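Local coordinates for imidazolonepropionase (Unidentified, PDB 2Q09), which catalyses the hydrolytic ring opening of imidazolone-5-propanoate to N-formimidoyl-L-glutamate, the third step of histidine degradation, at residues 68-73 with 128-133; 122-127 with 163-168; 135-140 with 356-361. All coordinates share one frame; numbering follows the deposited sequence.

Interaction 1 (68-73 with 128-133). With FE (Fe (III) ion), chain B.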
loop_
_atom_site.group_PDB
_atom_site.type_symbol
_atom_site.label_atom_id
_atom_site.label_comp_id
_atom_site.label_asym_id
_atom_site.label_seq_id
_atom_site.Cartn_x
_atom_site.Cartn_y
_atom_site.Cartn_z
ATOM N N LEU A 68 -4.788 -8.743 5.066
ATOM C CA LEU A 68 -3.874 -7.614 5.202
ATOM C C LEU A 68 -3.884 -6.762 3.933
ATOM O O LEU A 68 -4.174 -7.251 2.834
ATOM C CB LEU A 68 -2.457 -8.102 5.511
ATOM C CG LEU A 68 -2.328 -9.091 6.680
ATOM C CD1 LEU A 68 -0.854 -9.354 6.948
ATOM C CD2 LEU A 68 -3.019 -8.547 7.933
ATOM N N ILE A 69 -3.581 -5.481 4.108
ATOM C CA ILE A 69 -3.562 -4.535 3.005
ATOM C C ILE A 69 -2.241 -3.764 2.954
ATOM O O ILE A 69 -1.846 -3.162 3.954
ATOM C CB ILE A 69 -4.729 -3.537 3.172
ATOM C CG1 ILE A 69 -6.049 -4.314 3.270
ATOM C CG2 ILE A 69 -4.774 -2.545 2.014
ATOM C CD1 ILE A 69 -7.254 -3.452 3.609
ATOM N N ASP A 70 -1.587 -3.782 1.791
ATOM C CA ASP A 70 -0.315 -3.072 1.565
ATOM C C ASP A 70 -0.692 -1.922 0.631
ATOM O O ASP A 70 -0.780 -2.098 -0.587
ATOM C CB ASP A 70 0.693 -4.012 0.885
ATOM C CG ASP A 70 2.130 -3.563 1.060
ATOM O OD1 ASP A 70 3.019 -4.295 0.582
ATOM O OD2 ASP A 70 2.373 -2.498 1.670
ATOM N N CYS A 71 -0.909 -0.746 1.207
ATOM C CA CYS A 71 -1.379 0.412 0.455
ATOM C C CYS A 71 -0.377 1.311 -0.258
ATOM O O CYS A 71 -0.760 2.376 -0.741
ATOM C CB CYS A 71 -2.248 1.282 1.374
ATOM S SG CYS A 71 -1.349 2.054 2.787
ATOM N N HIS A 72 0.882 0.894 -0.345
ATOM C CA HIS A 72 1.885 1.716 -1.007
ATOM C C HIS A 72 3.036 0.883 -1.555
ATOM O O HIS A 72 3.986 0.581 -0.835
ATOM C CB HIS A 72 2.416 2.761 -0.019
ATOM C CG HIS A 72 3.439 3.693 -0.598
ATOM N ND1 HIS A 72 3.341 5.062 -0.485
ATOM C CD2 HIS A 72 4.596 3.455 -1.261
ATOM C CE1 HIS A 72 4.392 5.629 -1.051
ATOM N NE2 HIS A 72 5.169 4.675 -1.529
ATOM N N THR A 73 2.945 0.481 -2.821
ATOM C CA THR A 73 4.041 -0.275 -3.413
ATOM C C THR A 73 4.361 0.151 -4.837
ATOM O O THR A 73 3.539 0.779 -5.510
ATOM C CB THR A 73 3.785 -1.807 -3.432
ATOM O OG1 THR A 73 3.100 -2.175 -4.638
ATOM C CG2 THR A 73 2.943 -2.231 -2.233
ATOM N N LYS A 128 3.149 -13.025 -5.248
ATOM C CA LYS A 128 2.908 -14.300 -4.583
ATOM C C LYS A 128 3.478 -14.317 -3.173
ATOM O O LYS A 128 2.937 -14.980 -2.285
ATOM C CB LYS A 128 3.474 -15.455 -5.412
ATOM C CG LYS A 128 2.643 -15.703 -6.675
ATOM C CD LYS A 128 3.127 -16.899 -7.476
ATOM C CE LYS A 128 2.257 -17.069 -8.713
ATOM N NZ LYS A 128 2.661 -18.227 -9.555
ATOM N N SER A 129 4.572 -13.594 -2.954
ATOM C CA SER A 129 5.146 -13.544 -1.615
ATOM C C SER A 129 4.225 -12.757 -0.686
ATOM O O SER A 129 4.070 -13.097 0.487
ATOM C CB SER A 129 6.536 -12.910 -1.639
ATOM O OG SER A 129 7.500 -13.849 -2.085
ATOM N N LEU A 130 3.618 -11.698 -1.205
ATOM C CA LEU A 130 2.708 -10.906 -0.384
ATOM C C LEU A 130 1.467 -11.753 -0.089
ATOM O O LEU A 130 0.948 -11.750 1.028
ATOM C CB LEU A 130 2.299 -9.615 -1.101
ATOM C CG LEU A 130 3.389 -8.553 -1.278
ATOM C CD1 LEU A 130 2.811 -7.334 -1.979
ATOM C CD2 LEU A 130 3.946 -8.158 0.088
ATOM N N ILE A 131 0.992 -12.478 -1.098
ATOM C CA ILE A 131 -0.185 -13.332 -0.943
ATOM C C ILE A 131 -0.042 -14.315 0.222
ATOM O O ILE A 131 -0.929 -14.408 1.075
ATOM C CB ILE A 131 -0.470 -14.121 -2.256
ATOM C CG1 ILE A 131 -1.280 -13.260 -3.243
ATOM C CG2 ILE A 131 -1.305 -15.373 -1.963
ATOM C CD1 ILE A 131 -0.845 -11.827 -3.334
ATOM N N ARG A 132 1.071 -15.033 0.274
ATOM C CA ARG A 132 1.261 -15.998 1.349
ATOM C C ARG A 132 1.449 -15.377 2.732
ATOM O O ARG A 132 1.336 -16.077 3.742
ATOM C CB ARG A 132 2.413 -16.940 1.015
ATOM C CG ARG A 132 3.752 -16.273 0.859
ATOM C CD ARG A 132 4.741 -17.241 0.233
ATOM N NE ARG A 132 6.098 -16.712 0.261
ATOM C CZ ARG A 132 7.113 -17.221 -0.427
ATOM N NH1 ARG A 132 6.926 -18.278 -1.205
ATOM N NH2 ARG A 132 8.314 -16.670 -0.330
ATOM N N GLU A 133 1.737 -14.079 2.785
ATOM C CA GLU A 133 1.876 -13.388 4.063
ATOM C C GLU A 133 0.492 -12.997 4.561
ATOM O O GLU A 133 0.335 -12.575 5.706
ATOM C CB GLU A 133 2.689 -12.099 3.936
ATOM C CG GLU A 133 4.166 -12.263 3.721
ATOM C CD GLU A 133 4.939 -11.009 4.116
ATOM O OE1 GLU A 133 4.435 -9.893 3.873
ATOM O OE2 GLU A 133 6.053 -11.141 4.661
HETATM FE FE FE B . 6.982 4.928 -2.717
HETATM O O HOH W 1 9.129 5.526 -1.724
#

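Interaction 2 (122-127 with 163-168)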
loop_
_atom_site.group_PDB
_atom_site.type_symbol
_atom_site.label_atom_id
_atom_site.label_comp_id
_atom_site.label_asym_id
_atom_site.label_seq_id
_atom_site.Cartn_x
_atom_site.Cartn_y
_atom_site.Cartn_z
ATOM N N LEU A 122 7.699 -10.689 -14.277
ATOM C CA LEU A 122 8.632 -10.269 -13.232
ATOM C C LEU A 122 7.904 -9.961 -11.923
ATOM O O LEU A 122 8.444 -10.166 -10.830
ATOM C CB LEU A 122 9.402 -9.025 -13.674
ATOM C CG LEU A 122 10.518 -9.234 -14.697
ATOM C CD1 LEU A 122 10.997 -7.893 -15.213
ATOM C CD2 LEU A 122 11.664 -10.009 -14.041
ATOM N N ALA A 123 6.679 -9.469 -12.041
ATOM C CA ALA A 123 5.888 -9.107 -10.870
ATOM C C ALA A 123 5.153 -10.267 -10.201
ATOM O O ALA A 123 4.870 -10.199 -9.002
ATOM C CB ALA A 123 4.883 -8.000 -11.241
ATOM N N LEU A 124 4.819 -11.306 -10.967
ATOM C CA LEU A 124 4.103 -12.454 -10.407
ATOM C C LEU A 124 4.696 -12.986 -9.096
ATOM O O LEU A 124 4.018 -13.012 -8.076
ATOM C CB LEU A 124 4.029 -13.605 -11.423
ATOM C CG LEU A 124 3.006 -13.465 -12.548
ATOM C CD1 LEU A 124 3.105 -14.659 -13.505
ATOM C CD2 LEU A 124 1.609 -13.381 -11.943
ATOM N N PRO A 125 5.967 -13.423 -9.110
ATOM C CA PRO A 125 6.607 -13.951 -7.896
ATOM C C PRO A 125 6.619 -12.978 -6.720
ATOM O O PRO A 125 6.602 -13.400 -5.563
ATOM C CB PRO A 125 8.013 -14.303 -8.373
ATOM C CG PRO A 125 8.245 -13.302 -9.461
ATOM C CD PRO A 125 6.942 -13.340 -10.209
ATOM N N ARG A 126 6.658 -11.683 -7.013
ATOM C CA ARG A 126 6.660 -10.679 -5.956
ATOM C C ARG A 126 5.287 -10.658 -5.282
ATOM O O ARG A 126 5.185 -10.675 -4.055
ATOM C CB ARG A 126 6.996 -9.304 -6.535
ATOM C CG ARG A 126 8.397 -9.249 -7.186
ATOM C CD ARG A 126 8.625 -7.953 -7.975
ATOM N NE ARG A 126 9.865 -8.035 -8.746
ATOM C CZ ARG A 126 10.142 -7.293 -9.814
ATOM N NH1 ARG A 126 9.266 -6.396 -10.251
ATOM N NH2 ARG A 126 11.294 -7.461 -10.457
ATOM N N VAL A 127 4.230 -10.626 -6.084
ATOM C CA VAL A 127 2.880 -10.618 -5.536
ATOM C C VAL A 127 2.588 -11.913 -4.785
ATOM O O VAL A 127 1.873 -11.900 -3.787
ATOM C CB VAL A 127 1.818 -10.441 -6.640
ATOM C CG1 VAL A 127 0.411 -10.460 -6.023
ATOM C CG2 VAL A 127 2.046 -9.124 -7.364
ATOM N N GLU A 163 -6.212 -9.771 -12.056
ATOM C CA GLU A 163 -7.081 -10.724 -12.741
ATOM C C GLU A 163 -6.515 -12.136 -12.688
ATOM O O GLU A 163 -7.263 -13.110 -12.591
ATOM C CB GLU A 163 -7.267 -10.315 -14.203
ATOM C CG GLU A 163 -8.215 -9.145 -14.405
ATOM C CD GLU A 163 -9.619 -9.458 -13.923
ATOM O OE1 GLU A 163 -9.851 -9.436 -12.696
ATOM O OE2 GLU A 163 -10.487 -9.744 -14.774
ATOM N N ALA A 164 -5.193 -12.242 -12.739
ATOM C CA ALA A 164 -4.533 -13.543 -12.730
ATOM C C ALA A 164 -4.331 -14.171 -11.353
ATOM O O ALA A 164 -4.213 -15.397 -11.247
ATOM C CB ALA A 164 -3.195 -13.437 -13.448
ATOM N N LEU A 165 -4.294 -13.355 -10.304
ATOM C CA LEU A 165 -4.076 -13.872 -8.955
ATOM C C LEU A 165 -5.235 -13.526 -8.023
ATOM O O LEU A 165 -5.960 -12.559 -8.260
ATOM C CB LEU A 165 -2.767 -13.307 -8.384
ATOM C CG LEU A 165 -1.481 -13.618 -9.163
ATOM C CD1 LEU A 165 -0.313 -12.848 -8.569
ATOM C CD2 LEU A 165 -1.202 -15.115 -9.122
ATOM N N PRO A 166 -5.418 -14.315 -6.951
ATOM C CA PRO A 166 -6.499 -14.079 -5.988
ATOM C C PRO A 166 -6.133 -12.948 -5.026
ATOM O O PRO A 166 -5.878 -13.178 -3.840
ATOM C CB PRO A 166 -6.622 -15.426 -5.286
ATOM C CG PRO A 166 -5.185 -15.876 -5.208
ATOM C CD PRO A 166 -4.654 -15.531 -6.603
ATOM N N ILE A 167 -6.123 -11.725 -5.546
ATOM C CA ILE A 167 -5.753 -10.568 -4.741
ATOM C C ILE A 167 -6.346 -9.309 -5.377
ATOM O O ILE A 167 -6.407 -9.203 -6.603
ATOM C CB ILE A 167 -4.192 -10.487 -4.666
ATOM C CG1 ILE A 167 -3.732 -9.627 -3.487
ATOM C CG2 ILE A 167 -3.629 -9.986 -5.989
ATOM C CD1 ILE A 167 -4.002 -8.165 -3.629
ATOM N N ARG A 168 -6.797 -8.368 -4.551
ATOM C CA ARG A 168 -7.367 -7.126 -5.062
ATOM C C ARG A 168 -6.243 -6.131 -5.334
ATOM O O ARG A 168 -5.338 -5.953 -4.510
ATOM C CB ARG A 168 -8.353 -6.524 -4.057
ATOM C CG ARG A 168 -9.541 -7.422 -3.736
ATOM C CD ARG A 168 -10.412 -6.795 -2.649
ATOM N NE ARG A 168 -11.431 -7.719 -2.151
ATOM C CZ ARG A 168 -12.588 -7.968 -2.754
ATOM N NH1 ARG A 168 -12.898 -7.356 -3.895
ATOM N NH2 ARG A 168 -13.439 -8.838 -2.218
#

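Interaction 3 (135-140 with 356-361)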
loop_
_atom_site.group_PDB
_atom_site.type_symbol
_atom_site.label_atom_id
_atom_site.label_comp_id
_atom_site.label_asym_id
_atom_site.label_seq_id
_atom_site.Cartn_x
_atom_site.Cartn_y
_atom_site.Cartn_z
ATOM N N VAL A 135 -1.628 -10.885 2.482
ATOM C CA VAL A 135 -2.076 -9.645 1.845
ATOM C C VAL A 135 -3.182 -9.970 0.838
ATOM O O VAL A 135 -2.989 -10.789 -0.060
ATOM C CB VAL A 135 -0.923 -8.932 1.114
ATOM C CG1 VAL A 135 -1.448 -7.680 0.405
ATOM C CG2 VAL A 135 0.170 -8.533 2.122
ATOM N N THR A 136 -4.340 -9.335 0.991
ATOM C CA THR A 136 -5.468 -9.598 0.101
ATOM C C THR A 136 -5.796 -8.416 -0.799
ATOM O O THR A 136 -6.559 -8.548 -1.755
ATOM C CB THR A 136 -6.710 -10.011 0.909
ATOM O OG1 THR A 136 -6.941 -9.057 1.951
ATOM C CG2 THR A 136 -6.496 -11.392 1.520
ATOM N N THR A 137 -5.224 -7.257 -0.487
ATOM C CA THR A 137 -5.397 -6.055 -1.300
ATOM C C THR A 137 -4.049 -5.346 -1.341
ATOM O O THR A 137 -3.447 -5.079 -0.295
ATOM C CB THR A 137 -6.432 -5.069 -0.709
ATOM O OG1 THR A 137 -7.738 -5.653 -0.742
ATOM C CG2 THR A 137 -6.445 -3.771 -1.521
ATOM N N VAL A 138 -3.562 -5.063 -2.543
ATOM C CA VAL A 138 -2.283 -4.379 -2.692
ATOM C C VAL A 138 -2.434 -3.200 -3.646
ATOM O O VAL A 138 -3.169 -3.278 -4.625
ATOM C CB VAL A 138 -1.178 -5.338 -3.230
ATOM C CG1 VAL A 138 -1.587 -5.915 -4.594
ATOM C CG2 VAL A 138 0.144 -4.594 -3.361
ATOM N N GLU A 139 -1.758 -2.099 -3.332
ATOM C CA GLU A 139 -1.780 -0.911 -4.178
ATOM C C GLU A 139 -0.475 -0.920 -4.976
ATOM O O GLU A 139 0.607 -1.117 -4.405
ATOM C CB GLU A 139 -1.842 0.355 -3.323
ATOM C CG GLU A 139 -1.970 1.653 -4.136
ATOM C CD GLU A 139 -0.679 2.465 -4.177
ATOM O OE1 GLU A 139 0.415 1.894 -3.946
ATOM O OE2 GLU A 139 -0.762 3.683 -4.450
ATOM N N ILE A 140 -0.577 -0.722 -6.287
ATOM C CA ILE A 140 0.594 -0.716 -7.155
ATOM C C ILE A 140 0.646 0.582 -7.957
ATOM O O ILE A 140 -0.333 0.970 -8.600
ATOM C CB ILE A 140 0.573 -1.926 -8.113
ATOM C CG1 ILE A 140 0.524 -3.224 -7.300
ATOM C CG2 ILE A 140 1.813 -1.907 -9.009
ATOM C CD1 ILE A 140 0.407 -4.492 -8.158
ATOM N N ARG A 356 -8.663 2.625 4.556
ATOM C CA ARG A 356 -9.037 4.029 4.424
ATOM C C ARG A 356 -8.097 4.763 3.469
ATOM O O ARG A 356 -8.537 5.604 2.681
ATOM C CB ARG A 356 -9.019 4.718 5.795
ATOM C CG ARG A 356 -9.538 6.169 5.778
ATOM C CD ARG A 356 -9.623 6.740 7.192
ATOM N NE ARG A 356 -10.637 6.056 7.992
ATOM C CZ ARG A 356 -11.944 6.289 7.899
ATOM N NH1 ARG A 356 -12.406 7.197 7.049
ATOM N NH2 ARG A 356 -12.792 5.600 8.648
ATOM N N ALA A 357 -6.807 4.454 3.551
ATOM C CA ALA A 357 -5.813 5.085 2.681
ATOM C C ALA A 357 -6.095 4.788 1.205
ATOM O O ALA A 357 -5.622 5.497 0.320
ATOM C CB ALA A 357 -4.411 4.603 3.048
ATOM N N LEU A 358 -6.861 3.736 0.946
ATOM C CA LEU A 358 -7.203 3.360 -0.421
ATOM C C LEU A 358 -8.656 3.709 -0.726
ATOM O O LEU A 358 -9.178 3.332 -1.773
ATOM C CB LEU A 358 -6.975 1.857 -0.634
ATOM C CG LEU A 358 -5.552 1.331 -0.410
ATOM C CD1 LEU A 358 -5.494 -0.162 -0.669
ATOM C CD2 LEU A 358 -4.584 2.068 -1.330
ATOM N N GLY A 359 -9.292 4.423 0.196
ATOM C CA GLY A 359 -10.680 4.823 0.027
ATOM C C GLY A 359 -11.662 3.675 0.158
ATOM O O GLY A 359 -12.794 3.759 -0.327
ATOM N N GLU A 360 -11.239 2.604 0.819
ATOM C CA GLU A 360 -12.090 1.434 0.998
ATOM C C GLU A 360 -12.547 1.226 2.444
ATOM O O GLU A 360 -12.925 0.115 2.823
ATOM C CB GLU A 360 -11.347 0.185 0.524
ATOM C CG GLU A 360 -11.027 0.157 -0.968
ATOM C CD GLU A 360 -12.270 0.078 -1.837
ATOM O OE1 GLU A 360 -13.178 -0.712 -1.505
ATOM O OE2 GLU A 360 -12.332 0.796 -2.855
ATOM N N GLN A 361 -12.516 2.287 3.246
ATOM C CA GLN A 361 -12.906 2.191 4.652
ATOM C C GLN A 361 -14.262 1.518 4.885
ATOM O O GLN A 361 -14.454 0.845 5.900
ATOM C CB GLN A 361 -12.920 3.584 5.300
ATOM C CG GLN A 361 -13.847 4.584 4.613
ATOM C CD GLN A 361 -13.164 5.330 3.483
ATOM O OE1 GLN A 361 -12.254 4.815 2.838
ATOM N NE2 GLN A 361 -13.612 6.551 3.229
#

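Interaction 1 (68-73 with 128-133)
Asp70 swings its carboxylate to the far side of its CA-CB bond from the backbone N (chi1 -159°), and Leu130 turns its isobutyl group beside its own N, with CG anti to the carbonyl carbon (chi1 -69°). These two choices bring acid and leucine together at about a right angle. Asp70 OD1 meets the fork of the leucine evenly, lying 4.0 Å from Leu130 CD1 and equally far from Leu130 CD2. Two residues back along the strand, Leu68 extends toward the last turn of the helix, where Leu68 CD1 sits 3.7 Å from the carbonyl oxygen Glu133 O. That oxygen is buried here and finds no hydrogen-bond partner in the model, whereas Glu133 N is bonded to Leu130 O at 3.0 Å. No hydrogen bond crosses between the segments.

The carboxylates are tied down by other parts of the chain. Asp70 OD1 and OD2 take up Ser316 OG and Ser315 OG, and Ser315 OG also bonds His72 O. Glu133 OE2 pairs with Ser327 OG and its OE1 with Leu328 N, at the start of helix 328-339. Farther along the strand, His72 NE2 binds the iron at 2.2 Å, while its ND1 is bonded to Asp264; His74, His242 and Asp317 complete the protein ligands, and a water lies 2.4 Å from the metal.

Leu130 gives Asp70 a methyl lining and no bond; the carboxylate is held by Ser315 and Ser316. Asp70 itself lies two residues before the iron ligand His72 on the same strand. Asp70 OD1 and Glu133 OE1 are 6.6 Å apart, and any mutual repulsion is probably softened by the hydroxyls and the helix-start N-H that grip them.

Interaction 2 (122-127 with 163-168)
Leu165, Val127 and Leu124 make most of this contact, and Leu165 gives up the most surface. It is the first residue to leave helical conformation after helix 148-164, and its CG stands beside the backbone N (chi1 -60°), which sends the CD1 methyl across to helix 116-133. There CD1 settles against the branch of a valine: Leu165 CD1 is 3.6 Å from Val127 CG1 and 3.7 Å from Val127 CB. One turn earlier on the same helix, Leu124 reaches over with CD2, and Leu124 CD2 touches Leu165 CD1 at 3.9 Å. The leucine methyl is thus gripped by two residues of one helix face.

Val127 has CG1 anti to its own N (chi1 179°), and the same methyl that meets Leu165 also reaches Ile167, the last loop residue before strand 168-176, with Val127 CG1 4.1 Å from Ile167 CG2. Between these two partners the chain bends sharply. Pro166 is the centre of an inverse gamma turn, closed by a weak hydrogen bond from Ile167 N to Leu165 O at 2.8 Å, and this turn lets Leu165 and Ile167 both face the helix. Within helix 116-133 the chain is kinked at Pro125, whose nitrogen has no hydrogen to give; Val127 N nevertheless keeps its bond to Ala123 O at 3.0 Å.

Leu161 of helix 148-164 adds to the same apolar layer by touching Leu124. Two successive outer helices, with the turn from the second into strand 168-176 wedged against the first, are what the beta/alpha (TIM) barrel of the amidohydrolase family builds around its parallel strands.

Interaction 3 (135-140 with 356-361)
Leu358 is the residue through which 356-361 reaches Thr137 and Glu139 of the strand; the residues flanking it shape the turn that presents it. Arg356, in the last turn of helix 352-357, accepts Gly359 N on Arg356 O at 2.9 Å, and its guanidinium lies flat over Gln361 CB, which sits 3.8 Å from the plane and over its centre. Ala357 packs on Cys71 of the adjoining strand.

Leu358 follows, and its two methyls divide the work. The leucine and Thr137 side chains run past each other in opposite directions, bringing Leu358 CD1 to 3.8 Å from Thr137 CG2. CD2 crosses the aliphatic root of the glutamate at a slant, with Leu358 CD2 3.8 Å from Glu139 CB and 3.9 Å from Glu139 CG. Glu139 sets CG anti to its N (chi1 -176°) and then bends at chi2 (-106°), carrying the carboxylate away from the leucine. Its OE2 is taken by Thr172 OG1 and by the ammonium groups of Lys141 and Lys240, so the chain is apolar at its base and charged and tightly held at its end. The Glu139 side chain comes within about 7 Å of the iron and about 4 Å of the His72 side chain.

Gly359 has positive phi (72°) and is the C-prime residue of a Schellman motif, in which Glu360 N bonds back to Ala355 O. Glu360 itself turns to Lys170 and forms a salt bridge through OE2.

The turn after helix 352-357 thus lays Leu358 against three neighbouring parallel strands: it also touches Ile69 and Cys71 of strand 63-73 and Lys170 of strand 168-176, with strand 135-141 in the middle.

Overall arrangement
All three contacts belong to the amidohydrolase barrel. Interactions 1 and 2 share helix 116-133, their centres about 10 Å apart; interaction 3 lies about 10 Å from the first and 15 Å from the second. Strands 63-73, 135-141 and 168-176 are consecutive neighbours: the first carries a segment of interaction 1, the second a segment of interaction 3, and the third begins in interaction 2. Along the chain interaction 1 closes before interaction 3 opens, while interaction 2 alternates with each of them. Backbone hydrogen bonds between the strands link the contacts, Leu68 O to Thr136 N and Arg168 O to Val138 N. Interactions 1 and 3 lie near the iron site, through His72 and Glu139, while interaction 2 packs the outer helix layer farther out.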